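Local atomic coordinates of YcaO (Methanopyrus kandleri, PDB entry 6CIB), a protein that binds adenine nucleotide and magnesium and, as a YcaO family member, probably uses ATP to activate the peptide backbone for thioamidation. Residues A[2-7]-A[314-319]; A[43-48]-A[251-256]; A[90-95]-A[131-136]. One frame throughout, in Å; residues are numbered along the deposited sequence.

Contact 1 of 3, residues A[2-7]-A[314-319]; sequences TDIVYD and EKLTEE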
loop_
_atom_site.group_PDB
_atom_site.type_symbol
_atom_site.label_atom_id
_atom_site.label_comp_id
_atom_site.label_asym_id
_atom_site.label_seq_id
_atom_site.Cartn_x
_atom_site.Cartn_y
_atom_site.Cartn_z
ATOM N N THR A 2 -7.530 -12.664 -18.630
ATOM C CA THR A 2 -6.870 -13.460 -17.583
ATOM C C THR A 2 -7.791 -13.519 -16.366
ATOM O O THR A 2 -8.129 -12.476 -15.783
ATOM C CB THR A 2 -5.520 -12.829 -17.171
ATOM O OG1 THR A 2 -4.744 -12.541 -18.336
ATOM C CG2 THR A 2 -4.722 -13.753 -16.250
ATOM N N ASP A 3 -8.192 -14.730 -15.986
ATOM C CA ASP A 3 -9.087 -14.921 -14.841
ATOM C C ASP A 3 -8.400 -14.617 -13.513
ATOM O O ASP A 3 -7.226 -14.952 -13.313
ATOM C CB ASP A 3 -9.656 -16.348 -14.800
ATOM C CG ASP A 3 -10.551 -16.675 -15.996
ATOM O OD1 ASP A 3 -11.203 -15.774 -16.577
ATOM O OD2 ASP A 3 -10.607 -17.864 -16.353
ATOM N N ILE A 4 -9.146 -13.958 -12.629
ATOM C CA ILE A 4 -8.768 -13.794 -11.234
ATOM C C ILE A 4 -9.207 -15.091 -10.573
ATOM O O ILE A 4 -10.405 -15.361 -10.471
ATOM C CB ILE A 4 -9.461 -12.560 -10.588
ATOM C CG1 ILE A 4 -9.036 -11.268 -11.299
ATOM C CG2 ILE A 4 -9.154 -12.475 -9.092
ATOM C CD1 ILE A 4 -10.048 -10.138 -11.208
ATOM N N VAL A 5 -8.234 -15.905 -10.170
ATOM C CA VAL A 5 -8.511 -17.201 -9.537
ATOM C C VAL A 5 -8.410 -17.095 -8.013
ATOM O O VAL A 5 -8.749 -18.026 -7.295
ATOM C CB VAL A 5 -7.592 -18.338 -10.073
ATOM C CG1 VAL A 5 -7.740 -18.499 -11.587
ATOM C CG2 VAL A 5 -6.129 -18.110 -9.692
ATOM N N TYR A 6 -7.936 -15.948 -7.534
ATOM C CA TYR A 6 -7.708 -15.737 -6.105
ATOM C C TYR A 6 -7.986 -14.292 -5.734
ATOM O O TYR A 6 -7.450 -13.362 -6.352
ATOM C CB TYR A 6 -6.279 -16.163 -5.735
ATOM C CG TYR A 6 -5.974 -16.149 -4.258
ATOM C CD1 TYR A 6 -6.297 -17.234 -3.442
ATOM C CD2 TYR A 6 -5.346 -15.041 -3.674
ATOM C CE1 TYR A 6 -6.002 -17.216 -2.080
ATOM C CE2 TYR A 6 -5.045 -15.014 -2.323
ATOM C CZ TYR A 6 -5.371 -16.100 -1.533
ATOM O OH TYR A 6 -5.064 -16.053 -0.196
ATOM N N ASP A 7 -8.843 -14.103 -4.735
ATOM C CA ASP A 7 -9.228 -12.755 -4.324
ATOM C C ASP A 7 -9.439 -12.612 -2.819
ATOM O O ASP A 7 -10.422 -12.024 -2.373
ATOM C CB ASP A 7 -10.434 -12.252 -5.142
ATOM C CG ASP A 7 -11.727 -12.998 -4.830
ATOM O OD1 ASP A 7 -11.699 -14.117 -4.260
ATOM O OD2 ASP A 7 -12.788 -12.433 -5.157
ATOM N N GLU A 314 -7.530 -7.832 -16.572
ATOM C CA GLU A 314 -7.441 -6.734 -17.542
ATOM C C GLU A 314 -8.559 -5.709 -17.375
ATOM O O GLU A 314 -8.306 -4.505 -17.393
ATOM C CB GLU A 314 -7.436 -7.267 -18.991
ATOM C CG GLU A 314 -6.189 -8.044 -19.395
ATOM C CD GLU A 314 -6.256 -9.532 -19.079
ATOM O OE1 GLU A 314 -7.230 -10.002 -18.452
ATOM O OE2 GLU A 314 -5.315 -10.255 -19.466
ATOM N N LYS A 315 -9.784 -6.209 -17.225
ATOM C CA LYS A 315 -10.996 -5.407 -17.021
ATOM C C LYS A 315 -10.933 -4.663 -15.681
ATOM O O LYS A 315 -11.261 -3.471 -15.603
ATOM C CB LYS A 315 -12.230 -6.333 -17.074
ATOM C CG LYS A 315 -13.574 -5.714 -16.705
ATOM C CD LYS A 315 -14.403 -5.391 -17.935
ATOM C CE LYS A 315 -15.874 -5.705 -17.700
ATOM N NZ LYS A 315 -16.658 -5.659 -18.969
ATOM N N LEU A 316 -10.511 -5.377 -14.636
ATOM C CA LEU A 316 -10.389 -4.791 -13.299
ATOM C C LEU A 316 -9.411 -3.624 -13.299
ATOM O O LEU A 316 -9.729 -2.555 -12.768
ATOM C CB LEU A 316 -10.014 -5.848 -12.245
ATOM C CG LEU A 316 -9.846 -5.395 -10.791
ATOM C CD1 LEU A 316 -11.113 -4.749 -10.246
ATOM C CD2 LEU A 316 -9.449 -6.577 -9.934
ATOM N N THR A 317 -8.251 -3.831 -13.930
ATOM C CA THR A 317 -7.220 -2.799 -14.117
ATOM C C THR A 317 -7.793 -1.566 -14.831
ATOM O O THR A 317 -7.654 -0.450 -14.346
ATOM C CB THR A 317 -6.004 -3.344 -14.910
ATOM O OG1 THR A 317 -5.494 -4.517 -14.270
ATOM C CG2 THR A 317 -4.887 -2.300 -15.011
ATOM N N GLU A 318 -8.425 -1.793 -15.982
ATOM C CA GLU A 318 -9.050 -0.738 -16.775
ATOM C C GLU A 318 -10.079 0.056 -15.953
ATOM O O GLU A 318 -10.017 1.279 -15.900
ATOM C CB GLU A 318 -9.692 -1.356 -18.024
ATOM C CG GLU A 318 -10.190 -0.362 -19.068
ATOM C CD GLU A 318 -11.051 -1.025 -20.137
ATOM O OE1 GLU A 318 -10.559 -1.948 -20.833
ATOM O OE2 GLU A 318 -12.229 -0.623 -20.276
ATOM N N GLU A 319 -10.994 -0.653 -15.292
ATOM C CA GLU A 319 -12.039 -0.018 -14.482
ATOM C C GLU A 319 -11.496 0.790 -13.301
ATOM O O GLU A 319 -11.967 1.901 -13.048
ATOM C CB GLU A 319 -13.080 -1.042 -14.031
ATOM C CG GLU A 319 -13.972 -1.522 -15.177
ATOM C CD GLU A 319 -15.143 -2.372 -14.724
ATOM O OE1 GLU A 319 -15.561 -2.268 -13.550
ATOM O OE2 GLU A 319 -15.659 -3.145 -15.556
#
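Thr2 and Glu314 are joined by a pair of hydrogen bonds in which one carboxylate takes two donors from a single residue. Thr2 N donates a hydrogen bond to Glu314 OE1 over 2.7 Å, almost perfectly straight (177°), and Thr2 OG1 donates to Glu314 OE2 at 2.6 Å. Each oxygen is met on its syn side and somewhat out of the carboxylate plane, so the group is gripped at both oxygens and its rotation is fixed. Two torsions prepare this fit: the Thr2 hydroxyl sits beside its own backbone N (chi1 -50°), which points both donors at the same group, and the Glu314 chain bends at chi2 (88°) to bring its carboxylate across. A backbone hydrogen bond between Thr2 and Leu313 adds to the attachment at this first turn of helix 313-325.

Two residues further along each segment, the packing is apolar. Ile4 CD1 meets Leu316 CD2 at 3.8 Å, the two side chains crossing at about a right angle; Leu316 is buried and also rests on Phe11, Ile308 and Ile159 of helix 154-177.

The N-terminal arm is thus pinned to the start of helix 313-325 by its first residues. Further along the same arm, which continues from this anchor toward the ADP site, Val5 and Tyr6 both face Arg12, an ADP-binding residue, in a classic beta bulge.

Contact 2 of 3, residues A[43-48]-A[251-256]; sequences GPIPVE and EVAQGL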
loop_
_atom_site.group_PDB
_atom_site.type_symbol
_atom_site.label_atom_id
_atom_site.label_comp_id
_atom_site.label_asym_id
_atom_site.label_seq_id
_atom_site.Cartn_x
_atom_site.Cartn_y
_atom_site.Cartn_z
ATOM N N GLY A 43 -2.141 -13.645 16.959
ATOM C CA GLY A 43 -3.416 -14.360 17.097
ATOM C C GLY A 43 -3.450 -15.439 16.031
ATOM O O GLY A 43 -2.531 -16.262 15.975
ATOM N N PRO A 44 -4.456 -15.397 15.133
ATOM C CA PRO A 44 -4.527 -16.395 14.062
ATOM C C PRO A 44 -3.736 -16.031 12.795
ATOM O O PRO A 44 -3.726 -16.831 11.857
ATOM C CB PRO A 44 -6.021 -16.425 13.740
ATOM C CG PRO A 44 -6.451 -15.006 13.939
ATOM C CD PRO A 44 -5.601 -14.459 15.068
ATOM N N ILE A 45 -3.096 -14.854 12.759
ATOM C CA ILE A 45 -2.483 -14.341 11.521
ATOM C C ILE A 45 -0.980 -14.632 11.412
ATOM O O ILE A 45 -0.190 -14.149 12.232
ATOM C CB ILE A 45 -2.739 -12.816 11.297
ATOM C CG1 ILE A 45 -4.250 -12.497 11.243
ATOM C CG2 ILE A 45 -2.008 -12.312 10.045
ATOM C CD1 ILE A 45 -5.054 -13.317 10.237
ATOM N N PRO A 46 -0.586 -15.404 10.378
ATOM C CA PRO A 46 0.823 -15.622 10.059
ATOM C C PRO A 46 1.475 -14.337 9.568
ATOM O O PRO A 46 0.935 -13.663 8.672
ATOM C CB PRO A 46 0.786 -16.647 8.909
ATOM C CG PRO A 46 -0.589 -17.196 8.895
ATOM C CD PRO A 46 -1.477 -16.137 9.465
ATOM N N VAL A 47 2.615 -14.002 10.168
ATOM C CA VAL A 47 3.426 -12.854 9.751
ATOM C C VAL A 47 4.849 -13.360 9.470
ATOM O O VAL A 47 5.363 -14.218 10.188
ATOM C CB VAL A 47 3.436 -11.711 10.812
ATOM C CG1 VAL A 47 4.323 -10.543 10.360
ATOM C CG2 VAL A 47 2.023 -11.209 11.087
ATOM N N GLU A 48 5.467 -12.820 8.423
ATOM C CA GLU A 48 6.800 -13.230 7.993
ATOM C C GLU A 48 7.749 -12.041 7.992
ATOM O O GLU A 48 7.390 -10.950 7.533
ATOM C CB GLU A 48 6.727 -13.849 6.599
ATOM C CG GLU A 48 6.069 -15.222 6.562
ATOM C CD GLU A 48 6.948 -16.313 7.161
ATOM O OE1 GLU A 48 8.162 -16.336 6.881
ATOM O OE2 GLU A 48 6.419 -17.155 7.904
ATOM N N GLU A 251 -2.711 -5.804 8.273
ATOM C CA GLU A 251 -1.714 -4.773 8.536
ATOM C C GLU A 251 -1.508 -4.534 10.030
ATOM O O GLU A 251 -0.378 -4.358 10.467
ATOM C CB GLU A 251 -2.034 -3.475 7.792
ATOM C CG GLU A 251 -1.119 -3.230 6.594
ATOM C CD GLU A 251 -1.403 -1.926 5.867
ATOM O OE1 GLU A 251 -1.722 -0.909 6.526
ATOM O OE2 GLU A 251 -1.311 -1.916 4.617
ATOM N N VAL A 252 -2.597 -4.572 10.804
ATOM C CA VAL A 252 -2.519 -4.530 12.274
ATOM C C VAL A 252 -1.663 -5.688 12.810
ATOM O O VAL A 252 -0.726 -5.459 13.573
ATOM C CB VAL A 252 -3.923 -4.509 12.912
ATOM C CG1 VAL A 252 -3.858 -4.781 14.408
ATOM C CG2 VAL A 252 -4.598 -3.171 12.653
ATOM N N ALA A 253 -1.961 -6.916 12.383
ATOM C CA ALA A 253 -1.173 -8.083 12.813
ATOM C C ALA A 253 0.311 -7.910 12.474
ATOM O O ALA A 253 1.163 -8.163 13.314
ATOM C CB ALA A 253 -1.723 -9.364 12.197
ATOM N N GLN A 254 0.598 -7.465 11.248
ATOM C CA GLN A 254 1.951 -7.137 10.817
ATOM C C GLN A 254 2.607 -6.089 11.729
ATOM O O GLN A 254 3.762 -6.263 12.154
ATOM C CB GLN A 254 1.938 -6.646 9.373
ATOM C CG GLN A 254 3.314 -6.369 8.780
ATOM C CD GLN A 254 3.244 -6.133 7.284
ATOM O OE1 GLN A 254 3.673 -6.972 6.491
ATOM N NE2 GLN A 254 2.667 -5.015 6.891
ATOM N N GLY A 255 1.856 -5.024 12.025
ATOM C CA GLY A 255 2.302 -3.958 12.926
ATOM C C GLY A 255 2.677 -4.480 14.305
ATOM O O GLY A 255 3.723 -4.114 14.842
ATOM N N LEU A 256 1.836 -5.357 14.857
ATOM C CA LEU A 256 2.084 -5.951 16.171
ATOM C C LEU A 256 3.292 -6.861 16.204
ATOM O O LEU A 256 4.051 -6.845 17.183
ATOM C CB LEU A 256 0.842 -6.677 16.701
ATOM C CG LEU A 256 -0.374 -5.786 16.978
ATOM C CD1 LEU A 256 -1.629 -6.614 17.204
ATOM C CD2 LEU A 256 -0.103 -4.855 18.149
#
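Ile45, at the start of its strand, rests on Ala253 of helix 251-256, and its side chain meets the helix mainly near its root. Ile45 CB lies 3.7 Å from Ala253 CB. At the branch, Ile45 CG2 keeps the same separation from that methyl, while Ile45 CG1 stands at 4.1 Å from Ala253 CB. Beyond CG1 the chain turns off at chi2 (-54°), and CD1 leads away from the helix; the residue also touches Leu193 of helix 188-198.

Two residues on, Val47 faces the same helix but chiefly touches its backbone: Val47 CG2 approaches Ala253 O at 3.9 Å and Gln254 N at 4.0 Å. Consistent with the small Ala253 side chain, the axes of strand 45-48 and helix 251-256 approach to 8.6 Å, with 54° between their directions. Pro46 and Glu48 point the other way, against helix 68-85.

The side chain of Gln254 approaches bound ADP to about 5 Å between nearest atoms, which places this packing next to the nucleotide pocket. The arrangement is a helix-sheet-helix layering, with the antiparallel three-stranded sheet (34-42, 45-54, 57-64) between helix 241-260 and helix 68-85.

Contact 3 of 3, residues A[90-95]-A[131-136]; sequences EIIERG and EVFHPW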
loop_
_atom_site.group_PDB
_atom_site.type_symbol
_atom_site.label_atom_id
_atom_site.label_comp_id
_atom_site.label_asym_id
_atom_site.label_seq_id
_atom_site.Cartn_x
_atom_site.Cartn_y
_atom_site.Cartn_z
ATOM N N GLU A 90 20.430 2.215 -15.912
ATOM C CA GLU A 90 19.871 1.593 -17.120
ATOM C C GLU A 90 18.666 2.331 -17.710
ATOM O O GLU A 90 18.585 2.513 -18.928
ATOM C CB GLU A 90 19.441 0.152 -16.812
ATOM C CG GLU A 90 20.570 -0.837 -16.572
ATOM C CD GLU A 90 21.116 -1.427 -17.863
ATOM O OE1 GLU A 90 20.754 -2.581 -18.189
ATOM O OE2 GLU A 90 21.899 -0.737 -18.556
ATOM N N ILE A 91 17.742 2.745 -16.838
ATOM C CA ILE A 91 16.459 3.316 -17.264
ATOM C C ILE A 91 16.328 4.810 -16.964
ATOM O O ILE A 91 15.254 5.380 -17.144
ATOM C CB ILE A 91 15.240 2.518 -16.707
ATOM C CG1 ILE A 91 15.216 2.542 -15.160
ATOM C CG2 ILE A 91 15.213 1.105 -17.296
ATOM C CD1 ILE A 91 13.938 2.037 -14.523
ATOM N N ILE A 92 17.413 5.436 -16.506
ATOM C CA ILE A 92 17.419 6.880 -16.265
ATOM C C ILE A 92 17.720 7.616 -17.572
ATOM O O ILE A 92 18.608 7.211 -18.330
ATOM C CB ILE A 92 18.392 7.290 -15.126
ATOM C CG1 ILE A 92 17.872 6.783 -13.769
ATOM C CG2 ILE A 92 18.554 8.804 -15.049
ATOM C CD1 ILE A 92 18.913 6.702 -12.669
ATOM N N GLU A 93 16.956 8.676 -17.834
ATOM C CA GLU A 93 17.200 9.569 -18.969
ATOM C C GLU A 93 17.440 10.987 -18.489
ATOM O O GLU A 93 16.778 11.461 -17.557
ATOM C CB GLU A 93 16.042 9.530 -19.961
ATOM C CG GLU A 93 16.098 8.344 -20.907
ATOM C CD GLU A 93 14.882 8.251 -21.809
ATOM O OE1 GLU A 93 14.631 9.204 -22.583
ATOM O OE2 GLU A 93 14.179 7.216 -21.748
ATOM N N ARG A 94 18.393 11.664 -19.124
ATOM C CA ARG A 94 18.798 12.991 -18.670
ATOM C C ARG A 94 18.379 14.145 -19.570
ATOM O O ARG A 94 18.082 15.237 -19.074
ATOM C CB ARG A 94 20.287 13.030 -18.345
ATOM C CG ARG A 94 20.540 12.594 -16.920
ATOM C CD ARG A 94 22.011 12.489 -16.581
ATOM N NE ARG A 94 22.171 11.947 -15.231
ATOM C CZ ARG A 94 22.211 10.649 -14.942
ATOM N NH1 ARG A 94 22.120 9.746 -15.910
ATOM N NH2 ARG A 94 22.352 10.250 -13.685
ATOM N N GLY A 95 18.342 13.900 -20.875
ATOM C CA GLY A 95 17.830 14.885 -21.822
ATOM C C GLY A 95 16.586 14.357 -22.508
ATOM O O GLY A 95 16.627 14.093 -23.711
ATOM N N GLU A 131 10.685 10.250 -7.895
ATOM C CA GLU A 131 9.301 9.802 -7.847
ATOM C C GLU A 131 9.144 8.357 -8.323
ATOM O O GLU A 131 8.025 7.853 -8.434
ATOM C CB GLU A 131 8.407 10.737 -8.673
ATOM C CG GLU A 131 8.218 12.129 -8.092
ATOM C CD GLU A 131 7.658 12.117 -6.682
ATOM O OE1 GLU A 131 6.717 11.339 -6.401
ATOM O OE2 GLU A 131 8.160 12.895 -5.851
ATOM N N VAL A 132 10.265 7.693 -8.596
ATOM C CA VAL A 132 10.238 6.316 -9.063
ATOM C C VAL A 132 11.024 5.420 -8.099
ATOM O O VAL A 132 10.502 4.414 -7.596
ATOM C CB VAL A 132 10.787 6.196 -10.511
ATOM C CG1 VAL A 132 10.862 4.743 -10.951
ATOM C CG2 VAL A 132 9.921 6.976 -11.487
ATOM N N PHE A 133 12.274 5.808 -7.842
ATOM C CA PHE A 133 13.214 4.975 -7.113
ATOM C C PHE A 133 13.169 5.195 -5.611
ATOM O O PHE A 133 12.608 6.188 -5.132
ATOM C CB PHE A 133 14.647 5.191 -7.638
ATOM C CG PHE A 133 14.836 4.828 -9.092
ATOM C CD1 PHE A 133 14.593 3.527 -9.552
ATOM C CD2 PHE A 133 15.282 5.787 -10.004
ATOM C CE1 PHE A 133 14.776 3.194 -10.890
ATOM C CE2 PHE A 133 15.477 5.460 -11.337
ATOM C CZ PHE A 133 15.224 4.162 -11.782
ATOM N N HIS A 134 13.755 4.243 -4.884
ATOM C CA HIS A 134 13.973 4.335 -3.445
ATOM C C HIS A 134 15.147 3.427 -3.067
ATOM O O HIS A 134 15.113 2.241 -3.385
ATOM C CB HIS A 134 12.723 3.932 -2.656
ATOM C CG HIS A 134 12.872 4.101 -1.180
ATOM N ND1 HIS A 134 12.955 5.341 -0.581
ATOM C CD2 HIS A 134 12.981 3.191 -0.181
ATOM C CE1 HIS A 134 13.097 5.187 0.725
ATOM N NE2 HIS A 134 13.118 3.893 0.991
ATOM N N PRO A 135 16.186 3.978 -2.395
ATOM C CA PRO A 135 16.303 5.385 -1.983
ATOM C C PRO A 135 16.923 6.288 -3.051
ATOM O O PRO A 135 17.859 5.879 -3.745
ATOM C CB PRO A 135 17.214 5.316 -0.749
ATOM C CG PRO A 135 18.017 4.063 -0.920
ATOM C CD PRO A 135 17.356 3.186 -1.957
ATOM N N TRP A 136 16.381 7.499 -3.181
ATOM C CA TRP A 136 16.967 8.538 -4.015
ATOM C C TRP A 136 17.128 9.790 -3.153
ATOM O O TRP A 136 16.153 10.284 -2.565
ATOM C CB TRP A 136 16.097 8.808 -5.242
ATOM C CG TRP A 136 16.740 9.726 -6.223
ATOM C CD1 TRP A 136 16.803 11.094 -6.152
ATOM C CD2 TRP A 136 17.432 9.353 -7.416
ATOM N NE1 TRP A 136 17.485 11.592 -7.234
ATOM C CE2 TRP A 136 17.884 10.548 -8.026
ATOM C CE3 TRP A 136 17.711 8.125 -8.038
ATOM C CZ2 TRP A 136 18.604 10.551 -9.229
ATOM C CZ3 TRP A 136 18.420 8.127 -9.236
ATOM C CH2 TRP A 136 18.860 9.333 -9.818
#
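Phe133 meets Ile91 and Ile92 in an apolar cluster that joins the loops leading into and out of the beta hairpin 113-118/124-128, at one edge of the five-stranded antiparallel sheet. The Phe133 ring comes in with its far end first. Ile91 lies at the ring's edge, near its plane: CG1 and CD1 both stand 3.7 Å from Phe133 CZ. To reach there, Ile91 holds CG1 in the crowded position between its backbone N and carbonyl carbon (chi1 62°). Ile92 approaches the neighbouring corner obliquely, with CG1 at 3.7 Å from Phe133 CE2. One face of the ring is covered from within its own segment by Val132 CG1, which sits 4.1 Å above the plane over the centre, and Val114 of strand 113-118 also touches Phe133.

Trp136 reaches toward Ile92 from the opposite direction, presenting the edge of its six-membered ring. The planes of the Phe133 and Trp136 rings are tilted by only about 20°, and they come together at Phe133 CD2 and Trp136 CE3, 3.9 Å apart. The loop between them contains a cis peptide bond before Pro135, and Ser143 OG ties it down through hydrogen bonds to His134 ND1 and Trp136 N. Replacing Phe133 by an alanine would probably open a gap between Ile91, Ile92 and Val132 and take from the Trp136 ring its contact with the Phe133 ring. Backbone hydrogen bonds link Glu93 with Trp113 and His134 with Ala85. The methyl tip of Ile92 bridges the two aromatic residues: its CD1 lies 3.7 Å from Trp136 CZ3 and 3.9 Å from Phe133 CE2.

The three contacts hold separate elements and do not touch; contacts 1 and 2 come nearest, at about 10 Å between closest atoms, and contacts 2 and 3 lie on opposite sides of the chain's centre. Contact 2, the most buried, packs aliphatic side chains of a sheet on a helix beside the nucleotide pocket, by van der Waals contact without a polar bond. Contacts 1 and 3 are only partly buried. The first relies on a carboxylate held by two donors, with a single methyl pair alongside; the third joins two loops through aromatic rings and isoleucines. Along the chain they are nested: 90-95/131-136 lies within the loop closed by 43-48/251-256, itself enclosed by 2-7/314-319.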